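Local structure of benzoylformate Decarboxylase (Polynucleobacter necessarius, 4K9Q) at residues Gly22-Glu28 against Asn68-Gly72. The protein is a thiamine diphosphate-dependent, magnesium-binding enzyme of the TPP family, probably a benzoylformate decarboxylase that releases carbon dioxide from its 2-keto acid substrate. Sequence-based numbering, arbitrary orientation.
With TPP (thiamine diphosphate), chain D.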
loop_
_atom_site.group_PDB
_atom_site.type_symbol
_atom_site.label_atom_id
_atom_site.label_comp_id
_atom_site.label_asym_id
_atom_site.label_seq_id
_atom_site.Cartn_x
_atom_site.Cartn_y
_atom_site.Cartn_z
ATOM N N GLY A 22 24.200 10.440 7.903
ATOM C CA GLY A 22 23.724 9.226 8.543
ATOM C C GLY A 22 23.578 9.309 10.048
ATOM O O GLY A 22 24.091 10.216 10.709
ATOM N N ASN A 23 22.842 8.348 10.575
ATOM C CA ASN A 23 22.898 8.010 11.984
ATOM C C ASN A 23 23.010 6.489 12.005
ATOM O O ASN A 23 22.105 5.787 11.525
ATOM C CB ASN A 23 21.648 8.496 12.709
ATOM C CG ASN A 23 21.645 8.101 14.177
ATOM O OD1 ASN A 23 21.031 7.103 14.563
ATOM N ND2 ASN A 23 22.337 8.882 15.002
ATOM N N PRO A 24 24.144 5.966 12.493
ATOM C CA PRO A 24 24.463 4.553 12.274
ATOM C C PRO A 24 23.713 3.583 13.195
ATOM O O PRO A 24 23.239 3.970 14.260
ATOM C CB PRO A 24 25.972 4.499 12.557
ATOM C CG PRO A 24 26.188 5.568 13.574
ATOM C CD PRO A 24 25.237 6.679 13.183
ATOM N N GLY A 25 23.612 2.327 12.757
ATOM C CA GLY A 25 23.080 1.245 13.565
ATOM C C GLY A 25 23.778 -0.037 13.145
ATOM O O GLY A 25 24.584 -0.026 12.217
ATOM N N SER A 26 23.464 -1.145 13.814
ATOM C CA SER A 26 24.165 -2.398 13.577
ATOM C C SER A 26 23.998 -2.879 12.142
ATOM O O SER A 26 24.925 -3.438 11.557
ATOM C CB SER A 26 23.686 -3.483 14.547
ATOM O OG SER A 26 22.345 -3.843 14.280
ATOM N N THR A 27 22.814 -2.650 11.580
ATOM C CA THR A 27 22.493 -3.142 10.239
ATOM C C THR A 27 23.123 -2.308 9.118
ATOM O O THR A 27 23.032 -2.673 7.941
ATOM C CB THR A 27 20.963 -3.217 10.037
ATOM O OG1 THR A 27 20.378 -1.965 10.415
ATOM C CG2 THR A 27 20.377 -4.306 10.908
ATOM N N GLU A 28 23.780 -1.207 9.488
ATOM C CA GLU A 28 24.487 -0.359 8.529
ATOM C C GLU A 28 26.012 -0.511 8.623
ATOM O O GLU A 28 26.747 0.010 7.791
ATOM C CB GLU A 28 24.123 1.111 8.742
ATOM C CG GLU A 28 22.650 1.445 8.478
ATOM C CD GLU A 28 21.708 0.803 9.488
ATOM O OE1 GLU A 28 21.944 0.966 10.698
ATOM O OE2 GLU A 28 20.726 0.139 9.080
ATOM N N ASN A 68 21.828 7.496 5.123
ATOM C CA ASN A 68 21.988 6.126 5.610
ATOM C C ASN A 68 21.471 6.074 7.040
ATOM O O ASN A 68 22.068 6.666 7.944
ATOM C CB ASN A 68 23.456 5.693 5.539
ATOM C CG ASN A 68 23.657 4.220 5.871
ATOM O OD1 ASN A 68 24.462 3.877 6.741
ATOM N ND2 ASN A 68 22.941 3.341 5.169
ATOM N N ILE A 69 20.346 5.392 7.234
ATOM C CA ILE A 69 19.728 5.319 8.549
ATOM C C ILE A 69 19.391 3.886 8.935
ATOM O O ILE A 69 19.545 2.958 8.131
ATOM C CB ILE A 69 18.503 6.248 8.647
ATOM C CG1 ILE A 69 17.444 5.869 7.603
ATOM C CG2 ILE A 69 18.931 7.714 8.489
ATOM C CD1 ILE A 69 16.325 6.908 7.492
ATOM N N HIS A 70 18.943 3.711 10.172
ATOM C CA HIS A 70 18.916 2.388 10.779
ATOM C C HIS A 70 17.547 1.733 10.689
ATOM O O HIS A 70 16.680 1.988 11.516
ATOM C CB HIS A 70 19.330 2.475 12.243
ATOM C CG HIS A 70 19.312 1.156 12.955
ATOM N ND1 HIS A 70 20.046 0.068 12.531
ATOM C CD2 HIS A 70 18.653 0.758 14.069
ATOM C CE1 HIS A 70 19.844 -0.943 13.359
ATOM N NE2 HIS A 70 19.011 -0.546 14.305
ATOM N N THR A 71 17.389 0.863 9.698
ATOM C CA THR A 71 16.191 0.040 9.538
ATOM C C THR A 71 14.870 0.823 9.724
ATOM O O THR A 71 14.791 2.004 9.366
ATOM C CB THR A 71 16.319 -1.279 10.365
ATOM O OG1 THR A 71 15.230 -2.165 10.069
ATOM C CG2 THR A 71 16.401 -1.019 11.878
ATOM N N GLY A 72 13.822 0.170 10.212
ATOM C CA GLY A 72 12.515 0.808 10.315
ATOM C C GLY A 72 12.481 1.889 11.379
ATOM O O GLY A 72 11.737 2.866 11.263
HETATM N "N1'" TPP D . 18.525 5.074 15.486
HETATM C "C2'" TPP D . 17.371 4.617 16.102
HETATM C CM2 TPP D . 16.109 5.426 16.046
HETATM N "N3'" TPP D . 17.354 3.402 16.761
HETATM C "C4'" TPP D . 18.493 2.639 16.818
HETATM N "N4'" TPP D . 18.466 1.463 17.442
HETATM C "C5'" TPP D . 19.670 3.107 16.233
HETATM C "C6'" TPP D . 19.688 4.321 15.547
HETATM C "C7'" TPP D . 20.921 2.269 16.292
HETATM N N3 TPP D . 21.582 2.162 17.586
HETATM C C2 TPP D . 21.483 1.070 18.433
HETATM S S1 TPP D . 22.348 1.204 19.785
HETATM C C5 TPP D . 22.894 2.658 19.338
HETATM C C4 TPP D . 22.424 3.095 18.103
HETATM C CM4 TPP D . 22.766 4.408 17.443
HETATM C C6 TPP D . 23.856 3.327 20.279
HETATM C C7 TPP D . 23.301 3.647 21.657
HETATM O O7 TPP D . 24.268 4.481 22.252
HETATM P PA TPP D . 24.120 4.993 23.769
HETATM O O1A TPP D . 22.691 5.385 24.012
HETATM O O2A TPP D . 25.050 6.137 24.022
HETATM O O3A TPP D . 24.372 3.675 24.654
HETATM P PB TPP D . 25.753 2.891 24.908
HETATM O O1B TPP D . 25.782 1.763 23.929
HETATM O O2B TPP D . 25.680 2.377 26.329
HETATM O O3B TPP D . 26.932 3.783 24.685
HETATM O O HOH W 1 19.369 5.766 11.974
#
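His70 and Glu28 carry the main polar link: His70 ND1 donates to Glu28 OE1 over 2.8 Å, with an N-H...O angle of 146°. OE1 accepts on its syn lone pair and lies near the imidazole plane, so the acid meets the ring's edge, while the carboxylate plane stands 80° to the ring. Glu28 gets there by bending at chi2 (67°), which turns the carboxylate toward the ring's ND1 edge. This bond, with Thr71 CG2 and the cofactor over the two faces, helps hold the ring's rotation. Thr27 OG1 donates to Glu28 OE2 at 2.5 Å from above the carboxylate plane. OE2 also takes weak bonds from the amides of Thr71 and Gly97, so both carboxylate oxygens are engaged in this buried setting.

Backbone bonding is sparse. Gly22 and Asn68 form a parallel bridge, and Asn23 N bonds to Asn68 O at 3.2 Å; beyond it direct backbone bonding gives way to a water joining Asn23 O to His70 N, 2.8 Å from each.

By packing, Glu28 CB lies 3.4 Å from the amide oxygen Asn68 OD1, while Asn68 ND2 bonds to Thr95. Thr71 CG2 sits over one face of the His70 ring. C7' of thiamine diphosphate lies over the opposite face, 3.6 Å from Gly25 CA, and C4' of its pyrimidine comes within 3.3 Å of His70 CD2. The cofactor's diphosphate end is held by the second subunit, as expected for an intersubunit site in this family.

Both segments run from the C-terminal ends of adjacent parallel strands, 19-22 and 66-69, in the N-terminal domain's sheet, into the connections that follow. Strands 40-43 and 93-98 flank this pair, helix 47-61 covers Asn23 and Ile69, and the chain leads on into helix 71-77.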